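Side-chain contacts in transcriptional regulator, LysR family (Eggerthella lenta, PDB 4PZJ), which probably binds DNA at regulatory sites and controls transcription through the N-terminal helix-turn-helix domain that makes up this chain: residues Thr15-Tyr18 with Thr19-Ala22; Asn26-Gln29 with Pro30-Ser33. One frame throughout, in Å; residues are numbered along the deposited sequence.

In the fold
Contact 1 comes first along the chain and contact 2 follows it, both in the helix-turn-helix region of the LysR family. Each is the start of a helix: residues 15-22 open helix 18-25, residues 26-33 join its end to the start of helix 29-43, and the two centres lie about 9 Å apart. They touch directly: Ala-22 CA packs 3.5 Å from Val-32 CG2, and Ala-22 O probably accepts a hydrogen bond from Ile-27 N. The two consecutive helices correspond to the helix-turn-helix pair, whose second helix, 29-43, is by analogy with the family the one likely to read DNA. Contact 1 also reaches strand 54-57 through Tyr-18.

Contact 1 of 2, residues Thr15-Tyr18 with Thr19-Ala22; sequences TMNY and TRAA
Asn-17 O receives Ala-21 N at 3.1 Å, and one residue on, Tyr-18 O receives Ala-22 N at 2.9 Å; these two i to i+4 bonds start helix 18-25 directly from the preceding loop. Asn-17 is its N-cap. With CG anti to the backbone N (chi1 179°), the side chain turns back over the first turn, where OD1 accepts from Arg-20 N at 3.3 Å. The N-H points well at the oxygen (165°), yet the donor stands above the carbonyl plane, 74° out of it. Thr-19 OG1 lies 3.1 Å from the same Asn-17 OD1, a possible second bond whose proton is not settled. The Asn-17 amide also rests against aliphatic carbon, its CG 3.4 Å from Arg-20 CB. Farther out along Arg-20, CG packs 4.0 Å from Thr-15 CB, and the bend at chi2 carries the guanidinium back so that Thr-15 CG2 sits over the centre of one face. At its polar end Arg-20 forms a salt bridge with Glu-24 one turn later, while Thr-15 OG1 is hydrogen-bonded to Thr-11 O at the end of helix 3-11. On another side of the turn, Tyr-18 packs against Val-32, Ser-33 and Ile-36 of helix 29-43 and against Leu-55 of strand 54-57.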
ATOM      1  N   THR A  15      -6.635 -16.616  -0.288  1.00 22.79           N
ATOM      2  CA  THR A  15      -7.362 -17.659   0.427  1.00 22.91           C
ATOM      3  C   THR A  15      -8.378 -17.109   1.453  1.00 21.89           C
ATOM      4  O   THR A  15      -9.371 -17.768   1.777  1.00 22.94           O
ATOM      5  CB  THR A  15      -6.428 -18.592   1.183  1.00 22.09           C
ATOM      6  OG1 THR A  15      -5.712 -17.848   2.157  1.00 23.48           O
ATOM      7  CG2 THR A  15      -5.414 -19.266   0.252  1.00 21.84           C
HETATM    8  N   MSE A  16      -8.080 -15.916   1.964  1.00 22.79           N
HETATM    9  CA  MSE A  16      -8.822 -15.256   3.059  1.00 23.88           C
HETATM   10  C   MSE A  16      -8.946 -16.220   4.227  1.00 24.85           C
HETATM   11  O   MSE A  16      -9.954 -16.295   4.921  1.00 24.28           O
HETATM   12  CB  MSE A  16     -10.138 -14.706   2.511  1.00 22.70           C
HETATM   13  CG  MSE A  16      -9.889 -13.521   1.571  1.00 24.54           C
HETATM   14 SE   MSE A  16      -9.044 -11.889   2.352  1.00 30.38          SE
HETATM   15  CE  MSE A  16     -10.509 -11.724   3.490  1.00 22.05           C
ATOM     16  N   ASN A  17      -7.896 -16.991   4.486  1.00 24.78           N
ATOM     17  CA  ASN A  17      -7.952 -18.009   5.500  1.00 22.25           C
ATOM     18  C   ASN A  17      -6.507 -18.305   5.844  1.00 23.98           C
ATOM     19  O   ASN A  17      -5.815 -18.907   5.074  1.00 23.80           O
ATOM     20  CB  ASN A  17      -8.663 -19.247   4.920  1.00 24.69           C
ATOM     21  CG  ASN A  17      -8.764 -20.413   5.872  1.00 30.24           C
ATOM     22  OD1 ASN A  17      -8.039 -20.524   6.861  1.00 26.20           O
ATOM     23  ND2 ASN A  17      -9.705 -21.312   5.577  1.00 30.86           N
ATOM     24  N   TYR A  18      -6.064 -17.932   7.027  1.00 22.28           N
ATOM     25  CA  TYR A  18      -4.641 -18.176   7.324  1.00 21.87           C
ATOM     26  C   TYR A  18      -4.191 -19.634   7.372  1.00 25.74           C
ATOM     27  O   TYR A  18      -3.079 -19.930   6.902  1.00 24.24           O
ATOM     28  CB  TYR A  18      -4.284 -17.563   8.681  1.00 22.37           C
ATOM     29  CG  TYR A  18      -3.933 -16.103   8.702  1.00 23.74           C
ATOM     30  CD1 TYR A  18      -4.852 -15.116   8.329  1.00 24.23           C
ATOM     31  CD2 TYR A  18      -2.678 -15.663   9.167  1.00 24.93           C
ATOM     32  CE1 TYR A  18      -4.516 -13.764   8.354  1.00 23.47           C
ATOM     33  CE2 TYR A  18      -2.350 -14.320   9.192  1.00 23.63           C
ATOM     34  CZ  TYR A  18      -3.293 -13.355   8.816  1.00 23.95           C
ATOM     35  OH  TYR A  18      -3.017 -12.026   8.861  1.00 28.19           O
ATOM     36  N   THR A  19      -4.961 -20.530   7.999  1.00 24.55           N
ATOM     37  CA  THR A  19      -4.529 -21.954   8.095  1.00 24.12           C
ATOM     38  C   THR A  19      -4.458 -22.547   6.698  1.00 24.92           C
ATOM     39  O   THR A  19      -3.581 -23.337   6.422  1.00 25.19           O
ATOM     40  CB  THR A  19      -5.378 -22.818   9.017  1.00 27.08           C
ATOM     41  OG1 THR A  19      -6.763 -22.690   8.681  1.00 26.05           O
ATOM     42  CG2 THR A  19      -5.183 -22.396  10.456  1.00 26.87           C
ATOM     43  N   ARG A  20      -5.360 -22.145   5.832  1.00 25.27           N
ATOM     44  CA  ARG A  20      -5.367 -22.602   4.444  1.00 27.95           C
ATOM     45  C   ARG A  20      -4.124 -22.114   3.688  1.00 26.98           C
ATOM     46  O   ARG A  20      -3.504 -22.866   2.928  1.00 28.01           O
ATOM     47  CB  ARG A  20      -6.651 -22.106   3.826  1.00 29.04           C
ATOM     48  CG  ARG A  20      -6.826 -22.345   2.358  1.00 31.33           C
ATOM     49  CD  ARG A  20      -7.142 -23.743   1.869  1.00 33.59           C
ATOM     50  NE  ARG A  20      -7.353 -23.505   0.445  1.00 34.56           N
ATOM     51  CZ  ARG A  20      -6.374 -23.361  -0.456  1.00 36.99           C
ATOM     52  NH1 ARG A  20      -5.105 -23.533  -0.101  1.00 37.05           N
ATOM     53  NH2 ARG A  20      -6.655 -23.047  -1.733  1.00 32.29           N
ATOM     54  N   ALA A  21      -3.753 -20.856   3.894  1.00 26.13           N
ATOM     55  CA  ALA A  21      -2.545 -20.276   3.286  1.00 25.26           C
ATOM     56  C   ALA A  21      -1.351 -21.072   3.756  1.00 23.93           C
ATOM     57  O   ALA A  21      -0.415 -21.377   2.987  1.00 23.33           O
ATOM     58  CB  ALA A  21      -2.371 -18.826   3.729  1.00 22.68           C
ATOM     59  N   ALA A  22      -1.305 -21.339   5.062  1.00 23.51           N
ATOM     60  CA  ALA A  22      -0.174 -22.117   5.593  1.00 26.24           C
ATOM     61  C   ALA A  22      -0.060 -23.483   4.924  1.00 26.94           C
ATOM     62  O   ALA A  22       1.034 -23.883   4.555  1.00 26.96           O
ATOM     63  CB  ALA A  22      -0.317 -22.283   7.090  1.00 25.05           C
TER

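Contact 2 of 2, residues Asn26-Gln29 with Pro30-Ser33; sequences NITQ and PAVS
Thr-28 OG1 accepts a hydrogen bond from Ala-31 N at 3.2 Å, which makes Thr-28 the N-cap of helix 29-43, the second helix of the helix-turn-helix. The hydroxyl is placed there by a chi1 of 63°, which sets OG1 between the backbone N and the carbonyl carbon and brings it over the first turn. Backbone bonds continue the turn: Val-32 N donates to Thr-28 O, and Ser-33 N to Gln-29 O.

Before the cap, Ile-27 supplies an apolar contact. Its CG1 meets Val-32 CG2 at 3.8 Å, the two side chains crossing at about a right angle, and its CD1 reaches Ala-31 CB. The aliphatic branch thus closes over one side of the first turn while the Thr-28 hydroxyl serves its backbone.

The Gln-29 side chain runs forward along its own helix, its bend at chi2 (-81°) laying the amide beside the proline ring, with OE1 3.2 Å from Pro-30 CD. The amide's other end completes the link one turn on: Gln-29 NE2 donates to Ser-33 OG at 3.0 Å, with the oxygen only 9° out of the amide plane. Shortening Gln-29 to an alanine is likely to leave Ser-33 OG without that donor and Pro-30 CD without its neighbour OE1.

Farther out, helix 18-25 backs this turn behind Val-32. Asn-26, with positive phi, closes that helix in a Schellman motif and turns the chain toward the cap. There the capping oxygen, Thr-28 OG1, also lies 3.5 Å from Ala-31 CB, so one atom both caps an N-H and packs on the methyl.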
ATOM      1  N   ASN A  26       3.096 -24.707   2.736  1.00 27.18           N
ATOM      2  CA  ASN A  26       3.851 -25.767   3.418  1.00 29.23           C
ATOM      3  C   ASN A  26       4.683 -25.214   4.562  1.00 29.91           C
ATOM      4  O   ASN A  26       5.852 -25.590   4.768  1.00 30.89           O
ATOM      5  CB  ASN A  26       4.705 -26.538   2.434  1.00 32.66           C
ATOM      6  CG  ASN A  26       3.871 -27.242   1.397  1.00 40.05           C
ATOM      7  OD1 ASN A  26       2.873 -27.884   1.726  1.00 45.53           O
ATOM      8  ND2 ASN A  26       4.268 -27.127   0.137  1.00 45.31           N
ATOM      9  N   ILE A  27       4.080 -24.290   5.307  1.00 24.17           N
ATOM     10  CA  ILE A  27       4.703 -23.733   6.487  1.00 26.27           C
ATOM     11  C   ILE A  27       3.602 -23.702   7.536  1.00 26.69           C
ATOM     12  O   ILE A  27       2.473 -23.973   7.223  1.00 28.13           O
ATOM     13  CB  ILE A  27       5.354 -22.361   6.265  1.00 25.28           C
ATOM     14  CG1 ILE A  27       4.331 -21.252   5.970  1.00 23.46           C
ATOM     15  CG2 ILE A  27       6.461 -22.452   5.215  1.00 25.54           C
ATOM     16  CD1 ILE A  27       4.943 -19.891   5.739  1.00 23.37           C
ATOM     17  N   THR A  28       3.948 -23.374   8.774  1.00 26.54           N
ATOM     18  CA  THR A  28       2.987 -23.415   9.837  1.00 24.86           C
ATOM     19  C   THR A  28       2.178 -22.113   9.843  1.00 20.53           C
ATOM     20  O   THR A  28       2.614 -21.110   9.319  1.00 22.80           O
ATOM     21  CB  THR A  28       3.686 -23.563  11.200  1.00 23.89           C
ATOM     22  OG1 THR A  28       4.485 -22.422  11.429  1.00 27.79           O
ATOM     23  CG2 THR A  28       4.578 -24.830  11.252  1.00 29.70           C
ATOM     24  N   GLN A  29       0.993 -22.131  10.453  1.00 22.61           N
ATOM     25  CA  GLN A  29       0.264 -20.897  10.551  1.00 21.91           C
ATOM     26  C   GLN A  29       1.024 -19.800  11.314  1.00 20.09           C
ATOM     27  O   GLN A  29       1.074 -18.648  10.914  1.00 21.92           O
ATOM     28  CB  GLN A  29      -1.137 -21.184  11.091  1.00 21.44           C
ATOM     29  CG  GLN A  29      -1.905 -19.986  11.616  1.00 22.90           C
ATOM     30  CD  GLN A  29      -1.498 -19.599  13.062  1.00 21.81           C
ATOM     31  OE1 GLN A  29      -1.488 -20.439  13.933  1.00 23.19           O
ATOM     32  NE2 GLN A  29      -1.288 -18.318  13.305  1.00 23.68           N
ATOM     33  N   PRO A  30       1.632 -20.127  12.482  1.00 21.03           N
ATOM     34  CA  PRO A  30       2.364 -19.050  13.072  1.00 22.53           C
ATOM     35  C   PRO A  30       3.440 -18.426  12.182  1.00 23.12           C
ATOM     36  O   PRO A  30       3.680 -17.233  12.284  1.00 23.15           O
ATOM     37  CB  PRO A  30       2.919 -19.674  14.360  1.00 24.47           C
ATOM     38  CG  PRO A  30       2.009 -20.761  14.667  1.00 22.80           C
ATOM     39  CD  PRO A  30       1.538 -21.302  13.335  1.00 23.53           C
ATOM     40  N   ALA A  31       4.061 -19.211  11.280  1.00 23.06           N
ATOM     41  CA  ALA A  31       5.011 -18.667  10.330  1.00 25.64           C
ATOM     42  C   ALA A  31       4.362 -17.681   9.368  1.00 22.05           C
ATOM     43  O   ALA A  31       4.904 -16.611   9.135  1.00 23.81           O
ATOM     44  CB  ALA A  31       5.675 -19.780   9.543  1.00 25.71           C
ATOM     45  N   VAL A  32       3.181 -18.054   8.847  1.00 22.58           N
ATOM     46  CA  VAL A  32       2.389 -17.196   8.001  1.00 22.33           C
ATOM     47  C   VAL A  32       2.091 -15.882   8.750  1.00 20.27           C
ATOM     48  O   VAL A  32       2.314 -14.782   8.260  1.00 20.20           O
ATOM     49  CB  VAL A  32       1.050 -17.897   7.593  1.00 24.80           C
ATOM     50  CG1 VAL A  32       0.094 -16.887   7.012  1.00 24.93           C
ATOM     51  CG2 VAL A  32       1.235 -19.055   6.606  1.00 25.24           C
ATOM     52  N   SER A  33       1.594 -16.004   9.971  1.00 24.07           N
ATOM     53  CA  SER A  33       1.250 -14.832  10.763  1.00 22.22           C
ATOM     54  C   SER A  33       2.450 -13.940  11.097  1.00 24.07           C
ATOM     55  O   SER A  33       2.333 -12.742  11.055  1.00 23.55           O
ATOM     56  CB  SER A  33       0.531 -15.262  12.039  1.00 23.50           C
ATOM     57  OG  SER A  33      -0.733 -15.817  11.817  1.00 22.70           O
TER